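PDB 5H80: carboxylase from Deinococcus radiodurans, which probably catalyses, through its biotin carboxylase domain, the ATP-dependent carboxylation of biotin on a carrier domain of the same chain. Local coordinates for residues Gly150-Pro158 and Ala286-Val294; Val159-Thr167 and Tyr227-Ala235. All blocks are in the same frame, centred on the assembly; numbering follows the deposited sequence.

Contact 1 (Gly150-Pro158 and Ala286-Val294); sequences GLAQRLGVP and AALQLAQEV
Ala286 begins the contact with its methyl group, which meets both branches of Val157; the nearer pair is Val157 CG2 and Ala286 CB, 3.9 Å apart. The small alanine lets the valine come close to helix 277-293, while Phe314 and Phe312 of strand 312-318 pack against Val157 and Ala286 respectively. One turn on, Gln289 reaches across with its extended chain, running antiparallel to the side chain of Leu155. Gln289 NE2 gives a hydrogen bond to Leu155 O at 3.2 Å. That bond meets a lone pair in the carbonyl plane, but it is bent (143° at the hydrogen) and leaves the amide plane of Gln289. A water donates to both Leu155 O and Gln289 OE1, so the carbonyl oxygen has two donors. This carbonyl lies at the end of helix 145-154, which closes in a Schellman motif: Gly156 takes a positive phi, where a side chain would jam against that same oxygen. In what is by family an ATP-grasp fold, the helical parts 150-154 and 286-293 cross at 114°, their axes 10.3 Å apart. Leu290 follows, its CG anti to the carbonyl carbon (chi1 -68°), which lets CD2 touch Leu155 CD2 (3.9 Å) and Ala152 CA (4.1 Å); the small Ala152 gives this branched end access to the last turn. Glu293 lies over the leucines with its aliphatic part: CG meets Leu151 CD1 at 3.8 Å, while the bend at chi2 swings the carboxylate past Leu155 CD1. Beyond it, Val294 CG1 touches Leu151 CD2 at 4.1 Å, and Phe142 of helix 136-142 packs on both residues.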
ATOM      1  N   GLY A 150       6.409  27.275  28.831  1.00 39.25           N
ATOM      2  CA  GLY A 150       7.540  27.493  29.666  1.00 38.94           C
ATOM      3  C   GLY A 150       8.672  26.538  29.428  1.00 41.29           C
ATOM      4  O   GLY A 150       9.834  26.966  29.407  1.00 37.43           O
ATOM      5  N   LEU A 151       8.323  25.265  29.241  1.00 42.65           N
ATOM      6  CA  LEU A 151       9.272  24.232  28.785  1.00 42.18           C
ATOM      7  C   LEU A 151       9.927  24.609  27.455  1.00 30.25           C
ATOM      8  O   LEU A 151      11.178  24.551  27.370  1.00 31.70           O
ATOM      9  CB  LEU A 151       8.608  22.882  28.609  1.00 36.80           C
ATOM     10  CG  LEU A 151       9.471  21.668  28.270  1.00 37.79           C
ATOM     11  CD1 LEU A 151      10.521  21.351  29.334  1.00 39.13           C
ATOM     12  CD2 LEU A 151       8.604  20.443  28.128  1.00 40.07           C
ATOM     13  N   ALA A 152       9.139  25.050  26.498  1.00 30.94           N
ATOM     14  CA  ALA A 152       9.706  25.473  25.214  1.00 28.70           C
ATOM     15  C   ALA A 152      10.735  26.617  25.452  1.00 38.42           C
ATOM     16  O   ALA A 152      11.893  26.541  25.062  1.00 33.96           O
ATOM     17  CB  ALA A 152       8.630  25.886  24.275  1.00 29.72           C
ATOM     18  N   GLN A 153      10.293  27.635  26.190  1.00 36.20           N
ATOM     19  CA  GLN A 153      11.110  28.801  26.488  1.00 41.14           C
ATOM     20  C   GLN A 153      12.410  28.462  27.184  1.00 35.56           C
ATOM     21  O   GLN A 153      13.418  29.004  26.800  1.00 38.93           O
ATOM     22  CB  GLN A 153      10.349  29.779  27.332  1.00 39.38           C
ATOM     23  CG  GLN A 153       9.251  30.483  26.567  1.00 40.33           C
ATOM     24  CD  GLN A 153       8.438  31.335  27.456  1.00 45.12           C
ATOM     25  OE1 GLN A 153       8.228  30.997  28.605  1.00 42.99           O
ATOM     26  NE2 GLN A 153       7.959  32.423  26.936  1.00 37.63           N
ATOM     27  N   ARG A 154      12.404  27.552  28.170  1.00 34.75           N
ATOM     28  CA  ARG A 154      13.617  27.114  28.872  1.00 38.94           C
ATOM     29  C   ARG A 154      14.622  26.330  28.012  1.00 38.03           C
ATOM     30  O   ARG A 154      15.820  26.413  28.181  1.00 38.52           O
ATOM     31  CB  ARG A 154      13.198  26.326  30.149  1.00 43.75           C
ATOM     32  CG  ARG A 154      12.480  27.226  31.167  1.00 49.63           C
ATOM     33  CD  ARG A 154      12.193  26.592  32.534  1.00 58.36           C
ATOM     34  NE  ARG A 154      10.773  26.220  32.681  1.00 68.72           N
ATOM     35  CZ  ARG A 154      10.249  25.016  32.430  1.00 59.57           C
ATOM     36  NH1 ARG A 154      10.994  23.991  32.049  1.00 61.10           N
ATOM     37  NH2 ARG A 154       8.960  24.836  32.580  1.00 59.43           N
ATOM     38  N   LEU A 155      14.118  25.634  27.018  1.00 34.93           N
ATOM     39  CA  LEU A 155      14.943  24.982  25.994  1.00 35.60           C
ATOM     40  C   LEU A 155      15.365  25.810  24.796  1.00 37.93           C
ATOM     41  O   LEU A 155      16.028  25.275  23.878  1.00 40.66           O
ATOM     42  CB  LEU A 155      14.176  23.683  25.495  1.00 32.09           C
ATOM     43  CG  LEU A 155      14.374  22.289  26.105  1.00 40.90           C
ATOM     44  CD1 LEU A 155      15.129  22.245  27.384  1.00 36.74           C
ATOM     45  CD2 LEU A 155      13.037  21.523  26.179  1.00 37.03           C
ATOM     46  N   GLY A 156      15.011  27.087  24.730  1.00 36.54           N
ATOM     47  CA  GLY A 156      15.369  27.887  23.550  1.00 33.55           C
ATOM     48  C   GLY A 156      14.485  27.744  22.301  1.00 31.70           C
ATOM     49  O   GLY A 156      14.781  28.323  21.234  1.00 34.32           O
ATOM     50  N   VAL A 157      13.334  27.033  22.440  1.00 32.18           N
ATOM     51  CA  VAL A 157      12.432  26.749  21.354  1.00 34.06           C
ATOM     52  C   VAL A 157      11.459  27.930  21.267  1.00 31.02           C
ATOM     53  O   VAL A 157      10.725  28.236  22.263  1.00 32.27           O
ATOM     54  CB  VAL A 157      11.652  25.397  21.527  1.00 31.62           C
ATOM     55  CG1 VAL A 157      10.638  25.253  20.426  1.00 35.14           C
ATOM     56  CG2 VAL A 157      12.580  24.185  21.599  1.00 33.77           C
ATOM     57  N   PRO A 158      11.385  28.620  20.085  1.00 29.97           N
ATOM     58  CA  PRO A 158      10.509  29.770  19.965  1.00 31.79           C
ATOM     59  C   PRO A 158       9.077  29.444  20.053  1.00 31.64           C
ATOM     60  O   PRO A 158       8.673  28.354  19.573  1.00 32.32           O
ATOM     61  CB  PRO A 158      10.799  30.360  18.591  1.00 32.13           C
ATOM     62  CG  PRO A 158      11.978  29.676  18.104  1.00 37.30           C
ATOM     63  CD  PRO A 158      12.048  28.361  18.785  1.00 36.30           C
ATOM     64  N   ALA A 286      14.386  20.891  17.613  1.00 25.87           N
ATOM     65  CA  ALA A 286      13.407  21.416  18.605  1.00 24.99           C
ATOM     66  C   ALA A 286      12.502  20.345  19.178  1.00 26.36           C
ATOM     67  O   ALA A 286      12.377  20.169  20.406  1.00 26.05           O
ATOM     68  CB  ALA A 286      12.528  22.557  18.038  1.00 24.95           C
ATOM     69  N   ALA A 287      11.892  19.500  18.273  1.00 21.48           N
ATOM     70  CA  ALA A 287      11.062  18.448  18.711  1.00 24.54           C
ATOM     71  C   ALA A 287      11.797  17.391  19.580  1.00 25.00           C
ATOM     72  O   ALA A 287      11.301  16.921  20.591  1.00 23.59           O
ATOM     73  CB  ALA A 287      10.410  17.860  17.433  1.00 22.37           C
ATOM     74  N   LEU A 288      12.993  16.977  19.176  1.00 26.62           N
ATOM     75  CA  LEU A 288      13.822  16.103  19.939  1.00 27.41           C
ATOM     76  C   LEU A 288      14.238  16.599  21.351  1.00 28.43           C
ATOM     77  O   LEU A 288      14.166  15.811  22.265  1.00 27.91           O
ATOM     78  CB  LEU A 288      15.033  15.680  19.142  1.00 28.67           C
ATOM     79  CG  LEU A 288      14.843  14.753  17.878  1.00 25.62           C
ATOM     80  CD1 LEU A 288      16.158  14.603  17.171  1.00 26.16           C
ATOM     81  CD2 LEU A 288      14.170  13.382  18.240  1.00 23.94           C
ATOM     82  N   GLN A 289      14.500  17.898  21.501  1.00 30.15           N
ATOM     83  CA  GLN A 289      14.781  18.603  22.808  1.00 30.34           C
ATOM     84  C   GLN A 289      13.569  18.555  23.739  1.00 25.47           C
ATOM     85  O   GLN A 289      13.726  18.075  24.814  1.00 27.98           O
ATOM     86  CB  GLN A 289      15.091  20.084  22.591  1.00 28.11           C
ATOM     87  CG  GLN A 289      16.435  20.371  21.948  1.00 31.04           C
ATOM     88  CD  GLN A 289      16.683  21.853  21.870  1.00 33.37           C
ATOM     89  OE1 GLN A 289      16.326  22.561  20.859  1.00 35.25           O
ATOM     90  NE2 GLN A 289      17.126  22.394  23.015  1.00 35.86           N
ATOM     91  N   LEU A 290      12.376  18.861  23.246  1.00 26.75           N
ATOM     92  CA  LEU A 290      11.144  18.762  23.993  1.00 30.34           C
ATOM     93  C   LEU A 290      10.924  17.343  24.496  1.00 29.33           C
ATOM     94  O   LEU A 290      10.612  17.087  25.652  1.00 32.79           O
ATOM     95  CB  LEU A 290       9.992  19.197  23.119  1.00 34.83           C
ATOM     96  CG  LEU A 290      10.056  20.667  22.829  1.00 30.51           C
ATOM     97  CD1 LEU A 290       9.092  21.015  21.723  1.00 29.98           C
ATOM     98  CD2 LEU A 290       9.786  21.496  24.075  1.00 31.78           C
ATOM     99  N   ALA A 291      11.092  16.369  23.595  1.00 28.07           N
ATOM    100  CA  ALA A 291      10.768  14.980  23.942  1.00 27.14           C
ATOM    101  C   ALA A 291      11.777  14.402  24.963  1.00 27.47           C
ATOM    102  O   ALA A 291      11.456  13.695  25.933  1.00 26.72           O
ATOM    103  CB  ALA A 291      10.932  14.151  22.659  1.00 25.80           C
ATOM    104  N   GLN A 292      13.036  14.680  24.694  1.00 23.88           N
ATOM    105  CA  GLN A 292      14.185  14.225  25.518  1.00 25.69           C
ATOM    106  C   GLN A 292      14.031  14.815  26.954  1.00 26.21           C
ATOM    107  O   GLN A 292      14.168  14.059  27.900  1.00 27.56           O
ATOM    108  CB  GLN A 292      15.547  14.543  24.953  1.00 27.84           C
ATOM    109  CG  GLN A 292      16.722  14.208  25.860  1.00 36.40           C
ATOM    110  CD  GLN A 292      17.086  12.735  25.812  1.00 45.58           C
ATOM    111  OE1 GLN A 292      16.531  11.956  25.037  1.00 50.71           O
ATOM    112  NE2 GLN A 292      18.057  12.347  26.625  1.00 44.58           N
ATOM    113  N   GLU A 293      13.614  16.057  27.047  1.00 31.08           N
ATOM    114  CA  GLU A 293      13.486  16.728  28.370  1.00 31.95           C
ATOM    115  C   GLU A 293      12.485  16.022  29.270  1.00 35.66           C
ATOM    116  O   GLU A 293      12.729  15.908  30.512  1.00 29.28           O
ATOM    117  CB  GLU A 293      13.141  18.214  28.287  1.00 37.49           C
ATOM    118  CG  GLU A 293      13.543  18.995  29.552  1.00 41.71           C
ATOM    119  CD  GLU A 293      15.049  18.971  29.844  1.00 46.55           C
ATOM    120  OE1 GLU A 293      15.895  18.826  28.894  1.00 43.81           O
ATOM    121  OE2 GLU A 293      15.412  19.060  31.048  1.00 57.47           O
ATOM    122  N   VAL A 294      11.368  15.526  28.701  1.00 28.22           N
ATOM    123  CA  VAL A 294      10.409  14.644  29.471  1.00 29.66           C
ATOM    124  C   VAL A 294      10.635  13.121  29.449  1.00 32.17           C
ATOM    125  O   VAL A 294       9.846  12.386  30.065  1.00 33.88           O
ATOM    126  CB  VAL A 294       8.979  14.933  29.120  1.00 32.00           C
ATOM    127  CG1 VAL A 294       8.714  16.440  29.193  1.00 37.44           C
ATOM    128  CG2 VAL A 294       8.595  14.417  27.668  1.00 28.63           C
TER
HETATM  129  O   HOH W   1      16.289  25.225  20.919  1.00 45.01           O

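Contact 2 (Val159-Thr167 and Tyr227-Ala235); sequences VIPGTDGAT and YAERLIERA
Ile160 and Ile232 form the apolar, tightly packed end of this contact, Ile160 CD1 lying 3.9 Å from Ile232 CG1. The other branch, Ile160 CG2, is anti to the backbone N and sits 3.6 Å from Glu229 CG, where the two side chains cross at about a right angle; beta-branching thus lets one residue serve two partners. Between the backbones there is a single beta bridge, Gly162 with Glu229. Arg230 N donates to Pro161 O at 3.0 Å, and Thr163 N donates to Ala228 O at 2.9 Å. Glycine suits the bridge: Gly162 CA lies 3.2 Å from Ala228 O, and a CB would be tight against that oxygen and Glu229 CG. The other end is looser. Thr163 still packs its OG1 on the methyl of Ala228, and Thr163 O lies in plane at the edge of the Tyr227 ring, 3.4 Å from CD1, but Ala166 is exposed and Thr167 OG1, in a poorly ordered residue, is 4.2 Å from Tyr227 O. A G1 beta bulge sets Ala228 and Glu229 opposite Met185, joining the pair to a small antiparallel sheet consistent with the ATP-grasp lid of biotin carboxylases. Lys145 of helix 145-154 forms a salt bridge with Glu229 and a hydrogen bond with Tyr227 OH, while Leu305 of strand 299-306 and Tyr313 of strand 312-318 pack against both isoleucines.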
ATOM      1  N   VAL A 159       8.367  30.323  20.774  1.00 31.09           N
ATOM      2  CA  VAL A 159       6.920  30.337  20.839  1.00 33.29           C
ATOM      3  C   VAL A 159       6.304  31.674  20.384  1.00 30.48           C
ATOM      4  O   VAL A 159       6.963  32.723  20.413  1.00 30.30           O
ATOM      5  CB  VAL A 159       6.407  29.954  22.264  1.00 31.71           C
ATOM      6  CG1 VAL A 159       7.017  28.661  22.785  1.00 33.05           C
ATOM      7  CG2 VAL A 159       6.763  31.063  23.255  1.00 37.94           C
ATOM      8  N   ILE A 160       5.046  31.619  20.050  1.00 29.83           N
ATOM      9  CA  ILE A 160       4.315  32.716  19.527  1.00 34.51           C
ATOM     10  C   ILE A 160       4.236  33.806  20.609  1.00 45.75           C
ATOM     11  O   ILE A 160       4.031  33.477  21.790  1.00 50.35           O
ATOM     12  CB  ILE A 160       2.923  32.368  19.050  1.00 35.71           C
ATOM     13  CG1 ILE A 160       3.001  31.427  17.825  1.00 32.14           C
ATOM     14  CG2 ILE A 160       2.200  33.632  18.605  1.00 33.83           C
ATOM     15  CD1 ILE A 160       1.670  31.022  17.240  1.00 34.55           C
ATOM     16  N   PRO A 161       4.378  35.087  20.215  1.00 45.61           N
ATOM     17  CA  PRO A 161       4.195  36.108  21.245  1.00 44.05           C
ATOM     18  C   PRO A 161       2.759  36.163  21.728  1.00 42.79           C
ATOM     19  O   PRO A 161       1.775  35.962  20.968  1.00 45.72           O
ATOM     20  CB  PRO A 161       4.687  37.399  20.539  1.00 43.88           C
ATOM     21  CG  PRO A 161       5.731  36.861  19.636  1.00 44.24           C
ATOM     22  CD  PRO A 161       5.015  35.695  19.020  1.00 41.22           C
ATOM     23  N   GLY A 162       2.607  36.296  23.034  1.00 49.16           N
ATOM     24  CA  GLY A 162       1.278  36.121  23.599  1.00 45.56           C
ATOM     25  C   GLY A 162       1.234  36.530  25.067  1.00 48.82           C
ATOM     26  O   GLY A 162       2.264  36.879  25.620  1.00 38.46           O
ATOM     27  N   THR A 163       0.022  36.530  25.627  1.00 54.93           N
ATOM     28  CA  THR A 163      -0.208  36.618  27.076  1.00 65.53           C
ATOM     29  C   THR A 163      -0.208  35.198  27.623  1.00 64.40           C
ATOM     30  O   THR A 163      -1.081  34.394  27.234  1.00 66.10           O
ATOM     31  CB  THR A 163      -1.581  37.245  27.398  1.00 60.98           C
ATOM     32  OG1 THR A 163      -1.683  38.502  26.743  1.00 67.59           O
ATOM     33  CG2 THR A 163      -1.752  37.464  28.910  1.00 69.42           C
ATOM     34  N   ASP A 164       0.725  34.904  28.535  1.00 70.96           N
ATOM     35  CA  ASP A 164       0.939  33.515  29.043  1.00 79.77           C
ATOM     36  C   ASP A 164      -0.229  32.889  29.816  1.00 83.24           C
ATOM     37  O   ASP A 164      -0.514  31.678  29.686  1.00 85.60           O
ATOM     38  CB  ASP A 164       2.181  33.417  29.945  1.00 77.48           C
ATOM     39  CG  ASP A 164       2.383  31.992  30.528  1.00 77.96           C
ATOM     40  OD1 ASP A 164       1.915  31.003  29.912  1.00 61.95           O
ATOM     41  OD2 ASP A 164       2.987  31.874  31.615  1.00 78.17           O
ATOM     42  N   GLY A 165      -0.854  33.693  30.662  1.00 72.34           N
ATOM     43  CA  GLY A 165      -1.987  33.221  31.403  1.00 75.01           C
ATOM     44  C   GLY A 165      -3.084  34.237  31.488  1.00 67.36           C
ATOM     45  O   GLY A 165      -2.902  35.399  31.131  1.00 69.19           O
ATOM     46  N   ALA A 166      -4.217  33.757  31.997  1.00 67.32           N
ATOM     47  CA  ALA A 166      -5.338  34.568  32.425  1.00 69.55           C
ATOM     48  C   ALA A 166      -5.587  35.513  31.285  1.00 79.28           C
ATOM     49  O   ALA A 166      -5.763  35.030  30.140  1.00 86.09           O
ATOM     50  CB  ALA A 166      -5.005  35.274  33.737  1.00 64.87           C
ATOM     51  N   THR A 167      -5.559  36.821  31.567  1.00 78.37           N
ATOM     52  CA  THR A 167      -5.413  37.855  30.554  1.00 83.65           C
ATOM     53  C   THR A 167      -5.771  39.204  31.234  1.00 75.91           C
ATOM     54  O   THR A 167      -6.916  39.466  31.555  1.00 76.41           O
ATOM     55  CB  THR A 167      -6.218  37.523  29.244  1.00 85.18           C
ATOM     56  OG1 THR A 167      -6.095  38.596  28.307  1.00 83.89           O
ATOM     57  CG2 THR A 167      -7.731  37.161  29.541  1.00 88.17           C
ATOM     58  N   TYR A 227      -6.868  34.823  23.635  1.00 42.85           N
ATOM     59  CA  TYR A 227      -6.326  35.392  24.903  1.00 58.89           C
ATOM     60  C   TYR A 227      -5.061  36.216  24.659  1.00 57.25           C
ATOM     61  O   TYR A 227      -4.093  36.186  25.458  1.00 67.26           O
ATOM     62  CB  TYR A 227      -6.067  34.309  25.974  1.00 64.31           C
ATOM     63  CG  TYR A 227      -5.221  33.168  25.449  1.00 71.30           C
ATOM     64  CD1 TYR A 227      -3.820  33.147  25.617  1.00 77.19           C
ATOM     65  CD2 TYR A 227      -5.812  32.122  24.746  1.00 75.23           C
ATOM     66  CE1 TYR A 227      -3.054  32.110  25.099  1.00 78.19           C
ATOM     67  CE2 TYR A 227      -5.054  31.088  24.229  1.00 76.38           C
ATOM     68  CZ  TYR A 227      -3.687  31.084  24.413  1.00 77.11           C
ATOM     69  OH  TYR A 227      -2.982  30.036  23.905  1.00 76.02           O
ATOM     70  N   ALA A 228      -5.116  37.024  23.588  1.00 62.72           N
ATOM     71  CA  ALA A 228      -3.956  37.785  23.089  1.00 59.13           C
ATOM     72  C   ALA A 228      -2.816  36.863  22.651  1.00 52.99           C
ATOM     73  O   ALA A 228      -1.887  36.541  23.427  1.00 47.50           O
ATOM     74  CB  ALA A 228      -3.466  38.830  24.089  1.00 54.09           C
ATOM     75  N   GLU A 229      -2.928  36.436  21.399  1.00 48.87           N
ATOM     76  CA  GLU A 229      -1.786  35.917  20.682  1.00 45.12           C
ATOM     77  C   GLU A 229      -1.545  36.690  19.418  1.00 32.75           C
ATOM     78  O   GLU A 229      -2.505  36.956  18.710  1.00 38.54           O
ATOM     79  CB  GLU A 229      -2.046  34.454  20.322  1.00 45.31           C
ATOM     80  CG  GLU A 229      -0.789  33.662  20.536  1.00 44.10           C
ATOM     81  CD  GLU A 229      -1.038  32.169  20.449  1.00 41.48           C
ATOM     82  OE1 GLU A 229      -0.508  31.552  21.385  1.00 41.78           O
ATOM     83  OE2 GLU A 229      -1.756  31.696  19.459  1.00 41.15           O
ATOM     84  N   ARG A 230      -0.285  36.947  19.077  1.00 34.85           N
ATOM     85  CA  ARG A 230       0.036  37.463  17.693  1.00 32.93           C
ATOM     86  C   ARG A 230      -0.566  36.525  16.630  1.00 34.43           C
ATOM     87  O   ARG A 230      -0.350  35.293  16.730  1.00 40.72           O
ATOM     88  CB  ARG A 230       1.566  37.650  17.520  1.00 30.31           C
ATOM     89  CG  ARG A 230       2.019  38.036  16.124  1.00 33.98           C
ATOM     90  CD  ARG A 230       3.509  38.209  16.059  1.00 37.65           C
ATOM     91  NE  ARG A 230       3.887  38.683  14.725  1.00 36.68           N
ATOM     92  CZ  ARG A 230       4.035  39.953  14.370  1.00 38.35           C
ATOM     93  NH1 ARG A 230       4.036  40.938  15.281  1.00 32.45           N
ATOM     94  NH2 ARG A 230       4.411  40.192  13.124  1.00 32.22           N
ATOM     95  N   LEU A 231      -1.328  37.060  15.662  1.00 35.93           N
ATOM     96  CA  LEU A 231      -1.861  36.234  14.549  1.00 33.30           C
ATOM     97  C   LEU A 231      -0.628  35.964  13.656  1.00 40.18           C
ATOM     98  O   LEU A 231       0.031  36.925  13.164  1.00 41.60           O
ATOM     99  CB  LEU A 231      -2.980  36.950  13.804  1.00 41.33           C
ATOM    100  CG  LEU A 231      -3.708  36.142  12.726  1.00 41.93           C
ATOM    101  CD1 LEU A 231      -4.410  34.965  13.357  1.00 44.29           C
ATOM    102  CD2 LEU A 231      -4.668  36.995  11.928  1.00 45.28           C
ATOM    103  N   ILE A 232      -0.262  34.682  13.497  1.00 39.16           N
ATOM    104  CA  ILE A 232       0.872  34.325  12.614  1.00 40.29           C
ATOM    105  C   ILE A 232       0.288  34.039  11.246  1.00 36.17           C
ATOM    106  O   ILE A 232      -0.541  33.103  11.007  1.00 32.90           O
ATOM    107  CB  ILE A 232       1.740  33.170  13.118  1.00 44.98           C
ATOM    108  CG1 ILE A 232       2.393  33.589  14.433  1.00 42.93           C
ATOM    109  CG2 ILE A 232       2.729  32.684  12.037  1.00 47.53           C
ATOM    110  CD1 ILE A 232       3.848  33.902  14.398  1.00 39.59           C
ATOM    111  N   GLU A 233       0.794  34.872  10.338  1.00 35.28           N
ATOM    112  CA  GLU A 233       0.253  34.992   9.016  1.00 37.67           C
ATOM    113  C   GLU A 233       1.339  34.436   8.012  1.00 30.33           C
ATOM    114  O   GLU A 233       2.562  34.419   8.293  1.00 35.30           O
ATOM    115  CB  GLU A 233      -0.023  36.472   8.737  1.00 34.85           C
ATOM    116  CG  GLU A 233      -1.070  37.083   9.662  1.00 37.55           C
ATOM    117  CD  GLU A 233      -1.578  38.417   9.128  1.00 38.86           C
ATOM    118  OE1 GLU A 233      -0.801  39.375   9.295  1.00 43.95           O
ATOM    119  OE2 GLU A 233      -2.717  38.462   8.591  1.00 40.79           O
ATOM    120  N   ARG A 234       0.834  34.033   6.865  1.00 35.82           N
ATOM    121  CA  ARG A 234       1.663  33.492   5.871  1.00 29.12           C
ATOM    122  C   ARG A 234       2.580  32.378   6.295  1.00 28.57           C
ATOM    123  O   ARG A 234       3.711  32.248   5.816  1.00 30.65           O
ATOM    124  CB  ARG A 234       2.518  34.610   5.289  1.00 29.41           C
ATOM    125  CG  ARG A 234       1.728  35.439   4.358  1.00 35.80           C
ATOM    126  CD  ARG A 234       2.410  36.726   4.024  1.00 40.66           C
ATOM    127  NE  ARG A 234       2.908  37.479   5.168  1.00 43.03           N
ATOM    128  CZ  ARG A 234       2.186  38.246   5.995  1.00 49.89           C
ATOM    129  NH1 ARG A 234       0.864  38.355   5.871  1.00 51.32           N
ATOM    130  NH2 ARG A 234       2.818  38.895   6.990  1.00 46.79           N
ATOM    131  N   ALA A 235       2.117  31.563   7.206  1.00 26.79           N
ATOM    132  CA  ALA A 235       2.843  30.381   7.627  1.00 27.09           C
ATOM    133  C   ALA A 235       2.244  29.018   7.218  1.00 22.84           C
ATOM    134  O   ALA A 235       1.033  28.826   7.012  1.00 27.64           O
ATOM    135  CB  ALA A 235       3.056  30.402   9.096  1.00 33.32           C
TER

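How the contacts relate
From the N terminus, the chain runs down helix 145-154 into 150-158, the first half of contact 1, and passes directly into 159-167, the first half of contact 2. It returns at 227-235, closing the shorter loop, which holds helices 172-178 and 206-211, strands 184-185 and 199-200, and two unmodelled parts. Only after strands 236-245 and 249-256 does helix 277-293 close the longer loop at contact 1, so contact 2 is nested within it. Their centres lie 18 Å apart, yet Ala152 CB meets Val159 CG1 at 3.5 Å. Contact 1 ties the end of helix 145-154 and the turn after it to helix 277-293, contact 2 the following loop to an edge strand.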